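Local atomic coordinates of bottromycin amidohydrolase (Streptomyces purpureus, PDB entry 6I5S), a protein that probably hydrolyses a thiazoline-linked amide in a precursor peptide, acting as a zinc-dependent gatekeeper enzyme of bottromycin biosynthesis. Residues K41-I46 against Y82-T87; A144-G149 against Q156-V161; V188-F193 against Q213-D218; V403-H408 against A417-V422. All coordinates share one frame; numbering follows the deposited sequence.

Overall arrangement
Contacts 1 and 4 lie on the same side of the molecule, with centres about 10 Å apart, and share one mixed sheet: strand 84-95 pairs with strand 43-45 in contact 1, and with strand 402-405, which carries contact 4. Contacts 2 and 3 sit across the centre of the chain, their centres about 39 to 47 Å from those of contacts 1 and 4, and touch each other through Val-161 and Val-192. Chemistry follows place. Contact 4 is the buried one; contacts 1 to 3 are partly buried. Contacts 1 and 2 are parallel backbone ladders, contact 4 is antiparallel with a bulge, and contact 3, where two helices begin, relies on apolar packing and bridging waters without a direct hydrogen bond.

Contact 1 (K41-I46 against Y82-T87); sequences KAVGLI and YDWYVT
Val-43 and Val-86 meet on one face of a parallel strand pair, their side chains slanting across each other with Val-43 CG1 3.5 Å from Val-86 CG2. The first torsion of Val-43 (chi1 166°) sets CG1 opposite the backbone N and turns it to Val-86, while CG2 is left to touch Trp-84 CD1 at 4.1 Å. The indole presents its edge to the neighbouring backbone: Lys-41 O lies near the ring plane, and a water, also in plane, accepts from NE1. On the other face the Tyr-82 ring meets Gly-44 obliquely, CE1 standing 3.4 Å from Gly-44 CA, where any beta carbon would collide with it; its hydroxyl is bonded to Ala-54 O. Ile-46 CD1 reaches over to Tyr-85 CB at 4.1 Å. At the start of the pair the carboxylate carbon CG of Asp-83 rests 3.8 Å from Ala-42 CB. Replacing Asp-83 by an alanine would probably leave that methyl without the carboxylate that packs on it. Gly-44 N donates almost straight (172°) to Trp-84 O, Gly-44 O accepts from Val-86 N, and Ile-46 N donates to Val-86 O. Gly-44 thus bonds to both neighbours of its partner, Tyr-85, the signature of parallel pairing, here in a mixed sheet consistent with the small beta domain beside the metal-binding barrel of amidohydrolases.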
loop_
_atom_site.group_PDB
_atom_site.type_symbol
_atom_site.label_atom_id
_atom_site.label_comp_id
_atom_site.label_asym_id
_atom_site.label_seq_id
_atom_site.Cartn_x
_atom_site.Cartn_y
_atom_site.Cartn_z
ATOM N N LYS A 41 -18.697 -21.359 7.072
ATOM C CA LYS A 41 -19.493 -21.531 8.282
ATOM C C LYS A 41 -18.817 -20.871 9.470
ATOM O O LYS A 41 -17.585 -20.832 9.556
ATOM C CB LYS A 41 -19.698 -23.018 8.585
ATOM C CG LYS A 41 -20.737 -23.689 7.709
ATOM C CD LYS A 41 -20.249 -25.022 7.161
ATOM C CE LYS A 41 -19.845 -25.988 8.270
ATOM N NZ LYS A 41 -19.521 -27.353 7.755
ATOM N N ALA A 42 -19.640 -20.330 10.369
ATOM C CA ALA A 42 -19.193 -19.906 11.687
ATOM C C ALA A 42 -18.084 -18.857 11.602
ATOM O O ALA A 42 -17.018 -18.994 12.212
ATOM C CB ALA A 42 -18.738 -21.112 12.501
ATOM N N VAL A 43 -18.353 -17.773 10.868
ATOM C CA VAL A 43 -17.360 -16.738 10.629
ATOM C C VAL A 43 -17.583 -15.645 11.654
ATOM O O VAL A 43 -18.729 -15.219 11.864
ATOM C CB VAL A 43 -17.483 -16.167 9.200
ATOM C CG1 VAL A 43 -16.699 -14.886 9.035
ATOM C CG2 VAL A 43 -17.008 -17.184 8.161
ATOM N N GLY A 44 -16.492 -15.189 12.290
ATOM C CA GLY A 44 -16.532 -13.993 13.100
ATOM C C GLY A 44 -16.010 -12.786 12.313
ATOM O O GLY A 44 -14.812 -12.678 12.011
ATOM N N LEU A 45 -16.906 -11.901 11.918
ATOM C CA LEU A 45 -16.517 -10.724 11.141
ATOM C C LEU A 45 -15.935 -9.705 12.102
ATOM O O LEU A 45 -16.612 -9.279 13.043
ATOM C CB LEU A 45 -17.706 -10.133 10.392
ATOM C CG LEU A 45 -17.496 -8.787 9.661
ATOM C CD1 LEU A 45 -16.423 -8.927 8.616
ATOM C CD2 LEU A 45 -18.804 -8.247 9.046
ATOM N N ILE A 46 -14.671 -9.350 11.906
ATOM C CA ILE A 46 -14.038 -8.332 12.739
ATOM C C ILE A 46 -14.370 -6.953 12.178
ATOM O O ILE A 46 -14.217 -6.700 10.973
ATOM C CB ILE A 46 -12.526 -8.580 12.816
ATOM C CG1 ILE A 46 -12.278 -9.940 13.520
ATOM C CG2 ILE A 46 -11.820 -7.451 13.540
ATOM C CD1 ILE A 46 -10.825 -10.340 13.536
ATOM N N TYR A 82 -16.227 -20.049 16.800
ATOM C CA TYR A 82 -15.796 -19.497 15.524
ATOM C C TYR A 82 -14.912 -20.516 14.815
ATOM O O TYR A 82 -13.974 -21.056 15.411
ATOM C CB TYR A 82 -15.015 -18.199 15.714
ATOM C CG TYR A 82 -15.781 -17.040 16.298
ATOM C CD1 TYR A 82 -16.777 -16.392 15.565
ATOM C CD2 TYR A 82 -15.478 -16.558 17.568
ATOM C CE1 TYR A 82 -17.467 -15.316 16.090
ATOM C CE2 TYR A 82 -16.170 -15.463 18.112
ATOM C CZ TYR A 82 -17.162 -14.846 17.370
ATOM O OH TYR A 82 -17.856 -13.757 17.906
ATOM N N ASP A 83 -15.214 -20.789 13.544
ATOM C CA ASP A 83 -14.272 -21.529 12.713
ATOM C C ASP A 83 -13.282 -20.595 12.041
ATOM O O ASP A 83 -12.185 -21.006 11.654
ATOM C CB ASP A 83 -15.008 -22.302 11.617
ATOM C CG ASP A 83 -15.792 -23.487 12.162
ATOM O OD1 ASP A 83 -15.679 -23.792 13.363
ATOM O OD2 ASP A 83 -16.548 -24.076 11.370
ATOM N N TRP A 84 -13.687 -19.358 11.843
ATOM C CA TRP A 84 -12.880 -18.396 11.126
ATOM C C TRP A 84 -13.066 -17.032 11.757
ATOM O O TRP A 84 -14.156 -16.703 12.246
ATOM C CB TRP A 84 -13.290 -18.262 9.672
ATOM C CG TRP A 84 -13.190 -19.426 8.776
ATOM C CD1 TRP A 84 -14.220 -20.176 8.315
ATOM C CD2 TRP A 84 -12.011 -19.924 8.139
ATOM N NE1 TRP A 84 -13.757 -21.125 7.445
ATOM C CE2 TRP A 84 -12.404 -20.988 7.319
ATOM C CE3 TRP A 84 -10.663 -19.587 8.197
ATOM C CZ2 TRP A 84 -11.497 -21.722 6.572
ATOM C CZ3 TRP A 84 -9.774 -20.318 7.438
ATOM C CH2 TRP A 84 -10.190 -21.352 6.635
ATOM N N TYR A 85 -12.006 -16.225 11.687
ATOM C CA TYR A 85 -12.073 -14.791 11.935
ATOM C C TYR A 85 -11.726 -14.080 10.634
ATOM O O TYR A 85 -10.762 -14.470 9.964
ATOM C CB TYR A 85 -11.081 -14.399 13.025
ATOM C CG TYR A 85 -11.326 -15.029 14.347
ATOM C CD1 TYR A 85 -12.112 -14.408 15.311
ATOM C CD2 TYR A 85 -10.789 -16.270 14.650
ATOM C CE1 TYR A 85 -12.343 -15.032 16.575
ATOM C CE2 TYR A 85 -11.020 -16.870 15.899
ATOM C CZ TYR A 85 -11.791 -16.221 16.841
ATOM O OH TYR A 85 -12.034 -16.815 18.082
ATOM N N VAL A 86 -12.517 -13.068 10.262
ATOM C CA VAL A 86 -12.422 -12.475 8.941
ATOM C C VAL A 86 -12.295 -10.972 9.061
ATOM O O VAL A 86 -13.040 -10.332 9.809
ATOM C CB VAL A 86 -13.644 -12.851 8.089
ATOM C CG1 VAL A 86 -13.753 -12.000 6.887
ATOM C CG2 VAL A 86 -13.509 -14.326 7.686
ATOM N N THR A 87 -11.383 -10.409 8.280
ATOM C CA THR A 87 -11.303 -8.980 8.051
ATOM C C THR A 87 -11.571 -8.644 6.587
ATOM O O THR A 87 -11.410 -9.494 5.707
ATOM C CB THR A 87 -9.911 -8.428 8.430
ATOM O OG1 THR A 87 -8.919 -8.913 7.514
ATOM C CG2 THR A 87 -9.521 -8.909 9.816
HETATM O O HOH W 1 -15.945 -23.145 6.391
#

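Contact 2 (A144-G149 against Q156-V161); sequences AGVVDG and QAATIV
Val-146, Asp-148, Thr-159 and Val-161 supply the backbone bonds of a short parallel ladder. Thr-159 N donates to Val-146 O at 2.8 Å, Asp-148 N to Thr-159 O at 3.1 Å, and Val-161 N to Asp-148 O at 2.9 Å; the alpha C-H groups of Val-147 and Ile-160 add weaker contacts to Thr-159 O and Asp-148 O. Water-mediated links extend the pairing where the chains diverge. One water donates to both Ala-144 O and Thr-159 OG1, and a second accepts from Val-146 N and from Thr-159 OG1 while donating to Ala-157 O, so that the threonine hydroxyl ties two waters together. Apolar packing differs between the faces. On the side of Val-147, its CG1 presses against Val-161 CG2 at 3.5 Å, closer than usual for carbons. On the opposite side, Val-146 CG2, which chi1 of -62° sets between the backbone N and the carbonyl carbon, touches Ala-158 CB at 3.9 Å, and Asp-148 CB lies 3.8 Å from the same Ala-158 methyl. Asp-148 OD1 takes a weak bond from Gly-149 N and another from Asp-187 N, while OD2 is bonded to Ser-152 OG. The ladder is a two-stranded sheet: helix 164-177 packs on Val-147 and Val-161, Trp-118 meets Val-146, whose side chain is about 8 Å from a bound zinc ion, and the backbones of Val-147 and Tyr-185 are hydrogen-bonded.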
loop_
_atom_site.group_PDB
_atom_site.type_symbol
_atom_site.label_atom_id
_atom_site.label_comp_id
_atom_site.label_asym_id
_atom_site.label_seq_id
_atom_site.Cartn_x
_atom_site.Cartn_y
_atom_site.Cartn_z
ATOM N N ALA A 144 -2.814 9.149 -12.864
ATOM C CA ALA A 144 -2.365 9.442 -14.216
ATOM C C ALA A 144 -0.915 9.929 -14.143
ATOM O O ALA A 144 -0.608 11.111 -14.323
ATOM C CB ALA A 144 -3.257 10.490 -14.872
ATOM N N GLY A 145 -0.017 8.987 -13.904
ATOM C CA GLY A 145 1.369 9.369 -13.794
ATOM C C GLY A 145 1.535 10.258 -12.566
ATOM O O GLY A 145 0.793 10.151 -11.585
ATOM N N VAL A 146 2.466 11.185 -12.655
ATOM C CA VAL A 146 2.723 12.140 -11.574
ATOM C C VAL A 146 2.943 13.495 -12.240
ATOM O O VAL A 146 3.617 13.593 -13.274
ATOM C CB VAL A 146 3.934 11.782 -10.681
ATOM C CG1 VAL A 146 3.716 10.450 -9.964
ATOM C CG2 VAL A 146 5.199 11.795 -11.460
ATOM N N VAL A 147 2.401 14.549 -11.639
ATOM C CA VAL A 147 2.491 15.906 -12.143
ATOM C C VAL A 147 3.527 16.640 -11.293
ATOM O O VAL A 147 3.516 16.501 -10.068
ATOM C CB VAL A 147 1.131 16.618 -12.051
ATOM C CG1 VAL A 147 1.254 18.008 -12.256
ATOM C CG2 VAL A 147 0.180 15.917 -13.136
ATOM N N ASP A 148 4.423 17.355 -11.946
ATOM C CA ASP A 148 5.445 18.116 -11.257
ATOM C C ASP A 148 5.692 19.407 -12.014
ATOM O O ASP A 148 5.277 19.559 -13.165
ATOM C CB ASP A 148 6.760 17.346 -11.138
ATOM C CG ASP A 148 7.600 17.755 -9.901
ATOM O OD1 ASP A 148 7.204 18.681 -9.156
ATOM O OD2 ASP A 148 8.694 17.147 -9.685
ATOM N N GLY A 149 6.366 20.359 -11.346
ATOM C CA GLY A 149 6.639 21.651 -11.961
ATOM C C GLY A 149 7.965 21.650 -12.690
ATOM O O GLY A 149 8.731 20.682 -12.675
ATOM N N GLN A 156 12.221 13.290 -16.123
ATOM C CA GLN A 156 12.052 12.240 -17.117
ATOM C C GLN A 156 10.715 11.542 -16.923
ATOM O O GLN A 156 9.921 11.407 -17.862
ATOM C CB GLN A 156 13.222 11.248 -17.027
ATOM C CG GLN A 156 13.261 10.333 -15.773
ATOM C CD GLN A 156 13.480 11.081 -14.447
ATOM O OE1 GLN A 156 13.793 12.270 -14.427
ATOM N NE2 GLN A 156 13.318 10.371 -13.338
ATOM N N ALA A 157 10.423 11.154 -15.685
ATOM C CA ALA A 157 9.251 10.369 -15.362
ATOM C C ALA A 157 8.008 11.208 -15.096
ATOM O O ALA A 157 6.891 10.681 -15.182
ATOM C CB ALA A 157 9.542 9.506 -14.129
ATOM N N ALA A 158 8.166 12.485 -14.765
ATOM C CA ALA A 158 7.022 13.300 -14.410
ATOM C C ALA A 158 6.433 13.986 -15.643
ATOM O O ALA A 158 7.123 14.265 -16.618
ATOM C CB ALA A 158 7.401 14.372 -13.381
ATOM N N THR A 159 5.141 14.264 -15.563
ATOM C CA THR A 159 4.457 15.143 -16.504
ATOM C C THR A 159 4.655 16.570 -15.997
ATOM O O THR A 159 4.097 16.911 -14.958
ATOM C CB THR A 159 2.987 14.797 -16.543
ATOM O OG1 THR A 159 2.865 13.450 -16.910
ATOM C CG2 THR A 159 2.195 15.679 -17.581
ATOM N N ILE A 160 5.416 17.397 -16.721
ATOM C CA ILE A 160 5.712 18.748 -16.282
ATOM C C ILE A 160 4.565 19.671 -16.646
ATOM O O ILE A 160 4.200 19.820 -17.828
ATOM C CB ILE A 160 7.032 19.254 -16.872
ATOM C CG1 ILE A 160 8.184 18.298 -16.548
ATOM C CG2 ILE A 160 7.301 20.640 -16.358
ATOM C CD1 ILE A 160 8.390 18.044 -15.081
ATOM N N VAL A 161 4.007 20.311 -15.627
ATOM C CA VAL A 161 2.868 21.210 -15.773
ATOM C C VAL A 161 3.321 22.595 -15.323
ATOM O O VAL A 161 3.855 22.756 -14.218
ATOM C CB VAL A 161 1.655 20.701 -14.976
ATOM C CG1 VAL A 161 0.513 21.615 -15.035
ATOM C CG2 VAL A 161 1.247 19.294 -15.482
HETATM O O HOH W 2 0.194 12.701 -16.464
HETATM O O HOH W 3 3.962 11.204 -15.477
#

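Contact 3 (V188-F193 against Q213-D218); sequences VERPVF and QAVRLD
Two helix starts come together here, with Phe-193 in the first turn of helix 190-203 receiving Val-215 from the loop just ahead of helix 217-223; Glu-189 and Arg-216 hold the respective N-cap positions. The core of the meeting is a CH-pi contact. Val-215 CG2 stands over one face of the Phe-193 ring, 4.1 Å from its centroid and 28° off the normal, while its sister methyl CG1 touches the ring atom CE2 at 3.9 Å. The two side chains cross at about a right angle. With CG opposite the backbone N (chi1 178°), the phenylalanine carries its ring out from the helix toward this valine. More to the surface, the aliphatic part of Arg-190 runs past the neighbouring carbonyl, its CB 3.4 Å from Ala-214 O, and Ala-214 CB sits 3.9 Å from Arg-190 N. Waters supply the polar links. One accepts from Arg-190 NH1 at 2.8 Å, lying at the edge of the guanidinium and in its plane, and donates to Ala-214 O; another donates to Val-188 O and accepts from Ala-214 N at 2.9 Å. Both segments follow zinc ligands closely in the chain, the carboxylated lysine at position 183 and His-210. Around them, Phe-193 also packs on Pro-212 and on Thr-223 of helix 217-223, and Val-192 turns to Val-161.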
loop_
_atom_site.group_PDB
_atom_site.type_symbol
_atom_site.label_atom_id
_atom_site.label_comp_id
_atom_site.label_asym_id
_atom_site.label_seq_id
_atom_site.Cartn_x
_atom_site.Cartn_y
_atom_site.Cartn_z
ATOM N N VAL A 188 5.641 21.437 -8.027
ATOM C CA VAL A 188 4.503 22.120 -8.643
ATOM C C VAL A 188 4.425 23.534 -8.097
ATOM O O VAL A 188 4.419 23.747 -6.882
ATOM C CB VAL A 188 3.195 21.361 -8.388
ATOM C CG1 VAL A 188 2.011 22.148 -9.036
ATOM C CG2 VAL A 188 3.264 19.988 -9.028
ATOM N N GLU A 189 4.323 24.508 -9.001
ATOM C CA GLU A 189 4.279 25.900 -8.578
ATOM C C GLU A 189 2.930 26.217 -7.929
ATOM O O GLU A 189 1.902 25.629 -8.267
ATOM C CB GLU A 189 4.522 26.818 -9.783
ATOM C CG GLU A 189 5.930 26.750 -10.339
ATOM C CD GLU A 189 6.056 27.137 -11.826
ATOM O OE1 GLU A 189 5.285 26.628 -12.697
ATOM O OE2 GLU A 189 6.955 27.947 -12.123
ATOM N N ARG A 190 2.919 27.237 -7.049
ATOM C CA ARG A 190 1.702 27.510 -6.289
ATOM C C ARG A 190 0.508 27.867 -7.174
ATOM O O ARG A 190 -0.581 27.316 -6.947
ATOM C CB ARG A 190 1.955 28.642 -5.273
ATOM C CG ARG A 190 0.782 28.838 -4.303
ATOM C CD ARG A 190 0.711 30.249 -3.687
ATOM N NE ARG A 190 0.505 31.250 -4.743
ATOM C CZ ARG A 190 1.441 32.089 -5.187
ATOM N NH1 ARG A 190 2.665 32.084 -4.651
ATOM N NH2 ARG A 190 1.148 32.941 -6.173
ATOM N N PRO A 191 0.612 28.787 -8.136
ATOM C CA PRO A 191 -0.562 29.112 -8.984
ATOM C C PRO A 191 -1.064 27.914 -9.793
ATOM O O PRO A 191 -2.274 27.772 -10.081
ATOM C CB PRO A 191 -0.030 30.233 -9.890
ATOM C CG PRO A 191 1.261 30.587 -9.456
ATOM C CD PRO A 191 1.803 29.589 -8.487
ATOM N N VAL A 192 -0.138 27.062 -10.219
ATOM C CA VAL A 192 -0.496 25.860 -10.943
ATOM C C VAL A 192 -1.218 24.871 -10.034
ATOM O O VAL A 192 -2.240 24.297 -10.436
ATOM C CB VAL A 192 0.754 25.269 -11.614
ATOM C CG1 VAL A 192 0.406 23.978 -12.335
ATOM C CG2 VAL A 192 1.370 26.272 -12.618
ATOM N N PHE A 193 -0.719 24.664 -8.803
ATOM C CA PHE A 193 -1.415 23.828 -7.839
ATOM C C PHE A 193 -2.843 24.330 -7.618
ATOM O O PHE A 193 -3.799 23.544 -7.585
ATOM C CB PHE A 193 -0.629 23.768 -6.534
ATOM C CG PHE A 193 -1.297 22.966 -5.466
ATOM C CD1 PHE A 193 -1.080 21.606 -5.383
ATOM C CD2 PHE A 193 -2.150 23.574 -4.580
ATOM C CE1 PHE A 193 -1.694 20.873 -4.361
ATOM C CE2 PHE A 193 -2.753 22.871 -3.562
ATOM C CZ PHE A 193 -2.552 21.525 -3.460
ATOM N N GLN A 213 6.377 22.197 -2.203
ATOM C CA GLN A 213 7.175 23.127 -1.413
ATOM C C GLN A 213 6.594 24.532 -1.435
ATOM O O GLN A 213 6.686 25.259 -0.425
ATOM C CB GLN A 213 8.601 23.156 -1.948
ATOM C CG GLN A 213 9.401 21.924 -1.618
ATOM C CD GLN A 213 10.882 22.205 -1.464
ATOM O OE1 GLN A 213 11.583 21.414 -0.839
ATOM N NE2 GLN A 213 11.370 23.326 -2.032
ATOM N N ALA A 214 5.989 24.914 -2.547
ATOM C CA ALA A 214 5.477 26.273 -2.711
ATOM C C ALA A 214 4.062 26.438 -2.205
ATOM O O ALA A 214 3.453 27.484 -2.452
ATOM C CB ALA A 214 5.537 26.683 -4.180
ATOM N N VAL A 215 3.511 25.424 -1.544
ATOM C CA VAL A 215 2.135 25.445 -1.059
ATOM C C VAL A 215 2.109 25.350 0.469
ATOM O O VAL A 215 2.739 24.455 1.068
ATOM C CB VAL A 215 1.312 24.324 -1.684
ATOM C CG1 VAL A 215 -0.115 24.243 -1.068
ATOM C CG2 VAL A 215 1.211 24.511 -3.237
ATOM N N ARG A 216 1.291 26.207 1.074
ATOM C CA ARG A 216 1.050 26.179 2.508
ATOM C C ARG A 216 0.463 24.847 2.934
ATOM O O ARG A 216 -0.405 24.265 2.278
ATOM C CB ARG A 216 0.080 27.292 2.907
ATOM C CG ARG A 216 0.619 28.748 2.744
ATOM C CD ARG A 216 -0.514 29.739 2.862
ATOM N NE ARG A 216 -0.078 31.145 2.811
ATOM C CZ ARG A 216 0.140 31.829 1.691
ATOM N NH1 ARG A 216 -0.036 31.243 0.512
ATOM N NH2 ARG A 216 0.533 33.110 1.743
ATOM N N LEU A 217 0.900 24.364 4.090
ATOM C CA LEU A 217 0.424 23.062 4.533
ATOM C C LEU A 217 -1.082 23.082 4.718
ATOM O O LEU A 217 -1.773 22.127 4.344
ATOM C CB LEU A 217 1.102 22.656 5.836
ATOM C CG LEU A 217 0.599 21.440 6.545
ATOM C CD1 LEU A 217 0.843 20.187 5.718
ATOM C CD2 LEU A 217 1.307 21.334 7.900
ATOM N N ASP A 218 -1.608 24.146 5.310
ATOM C CA ASP A 218 -3.040 24.166 5.581
ATOM C C ASP A 218 -3.841 24.166 4.287
ATOM O O ASP A 218 -4.901 23.548 4.218
ATOM C CB ASP A 218 -3.417 25.375 6.440
ATOM C CG ASP A 218 -2.562 26.565 6.146
ATOM O OD1 ASP A 218 -1.340 26.490 6.430
ATOM O OD2 ASP A 218 -3.099 27.558 5.607
HETATM O O HOH W 4 6.498 23.654 -5.154
HETATM O O HOH W 5 3.945 30.384 -2.869
#

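Contact 4 (V403-H408 against A417-V422); sequences VFYRRH and ARPDGV
The Phe-404 ring has Gly-421 O at its edge, near the ring plane, and it meets Trp-84 and Phe-428 edge-to-face. The Tyr-405 ring is approached obliquely by Pro-419, and Pro-419 CA lies 3.7 Å from Tyr-405 CE1; the two side chains run side by side, and the tyrosine hydroxyl is bonded to Leu-416 O. Beyond them, Asp-420 OD1 lies in the plane of the Arg-418 guanidinium, at its edge, in a long salt bridge. The underlying motif is a classic beta bulge in an antiparallel pair: Asp-420 and Gly-421 both face Phe-404, and Phe-404 O takes a weak bond from each, at 3.0 Å from Asp-420 N and 3.2 Å from Gly-421 N. One further bond, Phe-404 N to Gly-421 O at 2.9 Å, completes the pair. On the valine side of the sheet, Val-403 CG1 touches Pro-419 CG at 3.6 Å. With CG anti to the carbonyl carbon (chi1 -61°), Asp-420 reaches from the bulge to the end of the facing strand. With an alanine in its place, the N-H of Arg-406 would probably lose its acceptor and the turn after Tyr-405 its tie to the bulge. The Arg-406 guanidinium turns to the start of strand 84-95, NH1 bonding to Asp-83 O and the group making a cation-pi contact with Trp-84. Arg-406 N meets Asp-420 OD2 on its anti side, 15° out of the carboxylate plane, at 2.8 Å and nearly straight (171°).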
loop_
_atom_site.group_PDB
_atom_site.type_symbol
_atom_site.label_atom_id
_atom_site.label_comp_id
_atom_site.label_asym_id
_atom_site.label_seq_id
_atom_site.Cartn_x
_atom_site.Cartn_y
_atom_site.Cartn_z
ATOM N N VAL A 403 -10.058 -11.407 4.351
ATOM C CA VAL A 403 -8.911 -12.155 4.852
ATOM C C VAL A 403 -9.364 -13.045 6.003
ATOM O O VAL A 403 -10.095 -12.601 6.889
ATOM C CB VAL A 403 -7.790 -11.222 5.318
ATOM C CG1 VAL A 403 -6.517 -11.993 5.537
ATOM C CG2 VAL A 403 -7.565 -10.100 4.274
ATOM N N PHE A 404 -8.939 -14.296 5.979
ATOM C CA PHE A 404 -9.419 -15.337 6.884
ATOM C C PHE A 404 -8.294 -15.821 7.800
ATOM O O PHE A 404 -7.175 -16.044 7.337
ATOM C CB PHE A 404 -9.906 -16.536 6.093
ATOM C CG PHE A 404 -11.217 -16.339 5.418
ATOM C CD1 PHE A 404 -12.317 -17.060 5.832
ATOM C CD2 PHE A 404 -11.365 -15.461 4.354
ATOM C CE1 PHE A 404 -13.546 -16.926 5.198
ATOM C CE2 PHE A 404 -12.577 -15.330 3.729
ATOM C CZ PHE A 404 -13.677 -16.050 4.156
ATOM N N TYR A 405 -8.621 -16.047 9.082
ATOM C CA TYR A 405 -7.702 -16.523 10.108
ATOM C C TYR A 405 -8.389 -17.577 10.963
ATOM O O TYR A 405 -9.562 -17.418 11.335
ATOM C CB TYR A 405 -7.264 -15.375 11.009
ATOM C CG TYR A 405 -6.562 -14.258 10.259
ATOM C CD1 TYR A 405 -5.185 -14.270 10.072
ATOM C CD2 TYR A 405 -7.285 -13.190 9.762
ATOM C CE1 TYR A 405 -4.527 -13.201 9.396
ATOM C CE2 TYR A 405 -6.652 -12.142 9.024
ATOM C CZ TYR A 405 -5.280 -12.180 8.868
ATOM O OH TYR A 405 -4.626 -11.175 8.199
ATOM N N ARG A 406 -7.660 -18.655 11.265
ATOM C CA ARG A 406 -8.200 -19.665 12.157
ATOM C C ARG A 406 -8.179 -19.189 13.601
ATOM O O ARG A 406 -9.031 -19.588 14.398
ATOM C CB ARG A 406 -7.409 -20.951 12.028
ATOM C CG ARG A 406 -7.617 -21.722 10.765
ATOM C CD ARG A 406 -9.039 -22.210 10.637
ATOM N NE ARG A 406 -9.180 -23.140 9.516
ATOM C CZ ARG A 406 -10.339 -23.664 9.121
ATOM N NH1 ARG A 406 -11.482 -23.330 9.727
ATOM N NH2 ARG A 406 -10.352 -24.542 8.119
ATOM N N ARG A 407 -7.215 -18.352 13.959
ATOM C CA ARG A 407 -7.138 -17.757 15.285
ATOM C C ARG A 407 -7.266 -16.245 15.146
ATOM O O ARG A 407 -6.955 -15.687 14.099
ATOM C CB ARG A 407 -5.820 -18.103 15.978
ATOM C CG ARG A 407 -5.628 -19.599 16.260
ATOM C CD ARG A 407 -4.307 -19.889 16.976
ATOM N NE ARG A 407 -4.174 -21.307 17.325
ATOM C CZ ARG A 407 -3.120 -21.848 17.937
ATOM N NH1 ARG A 407 -2.078 -21.101 18.281
ATOM N NH2 ARG A 407 -3.109 -23.149 18.204
ATOM N N HIS A 408 -7.725 -15.578 16.196
ATOM C CA HIS A 408 -7.931 -14.146 16.101
ATOM C C HIS A 408 -6.594 -13.479 15.765
ATOM O O HIS A 408 -5.570 -13.815 16.381
ATOM C CB HIS A 408 -8.510 -13.604 17.409
ATOM C CG HIS A 408 -9.025 -12.205 17.286
ATOM N ND1 HIS A 408 -8.187 -11.132 17.086
ATOM C CD2 HIS A 408 -10.284 -11.711 17.260
ATOM C CE1 HIS A 408 -8.907 -10.030 16.968
ATOM N NE2 HIS A 408 -10.184 -10.352 17.068
ATOM N N ALA A 417 -0.181 -10.995 9.364
ATOM C CA ALA A 417 0.719 -11.255 8.246
ATOM C C ALA A 417 0.644 -12.642 7.655
ATOM O O ALA A 417 1.190 -12.845 6.561
ATOM C CB ALA A 417 2.166 -10.995 8.658
ATOM N N ARG A 418 0.022 -13.609 8.314
ATOM C CA ARG A 418 -0.029 -14.963 7.793
ATOM C C ARG A 418 -1.472 -15.448 7.776
ATOM O O ARG A 418 -1.906 -16.223 8.645
ATOM C CB ARG A 418 0.850 -15.903 8.640
ATOM C CG ARG A 418 1.146 -17.182 7.935
ATOM C CD ARG A 418 1.810 -18.185 8.864
ATOM N NE ARG A 418 2.282 -19.281 8.078
ATOM C CZ ARG A 418 1.486 -20.209 7.563
ATOM N NH1 ARG A 418 0.167 -20.154 7.787
ATOM N NH2 ARG A 418 2.016 -21.188 6.829
ATOM N N PRO A 419 -2.255 -15.003 6.802
ATOM C CA PRO A 419 -3.618 -15.498 6.696
ATOM C C PRO A 419 -3.621 -17.001 6.503
ATOM O O PRO A 419 -2.694 -17.590 5.948
ATOM C CB PRO A 419 -4.156 -14.784 5.467
ATOM C CG PRO A 419 -3.303 -13.567 5.247
ATOM C CD PRO A 419 -1.951 -13.944 5.840
ATOM N N ASP A 420 -4.676 -17.623 6.984
ATOM C CA ASP A 420 -5.025 -18.972 6.586
ATOM C C ASP A 420 -5.899 -19.034 5.336
ATOM O O ASP A 420 -6.218 -20.141 4.877
ATOM C CB ASP A 420 -5.712 -19.651 7.765
ATOM C CG ASP A 420 -4.800 -19.728 8.972
ATOM O OD1 ASP A 420 -3.693 -20.235 8.792
ATOM O OD2 ASP A 420 -5.164 -19.221 10.055
ATOM N N GLY A 421 -6.332 -17.898 4.824
ATOM C CA GLY A 421 -7.015 -17.820 3.549
ATOM C C GLY A 421 -7.167 -16.392 3.122
ATOM O O GLY A 421 -7.286 -15.481 3.964
ATOM N N VAL A 422 -7.204 -16.178 1.812
ATOM C CA VAL A 422 -7.475 -14.841 1.271
ATOM C C VAL A 422 -8.516 -15.026 0.178
ATOM O O VAL A 422 -8.295 -15.793 -0.756
ATOM C CB VAL A 422 -6.223 -14.147 0.707
ATOM C CG1 VAL A 422 -6.587 -12.791 0.065
ATOM C CG2 VAL A 422 -5.193 -13.927 1.770
#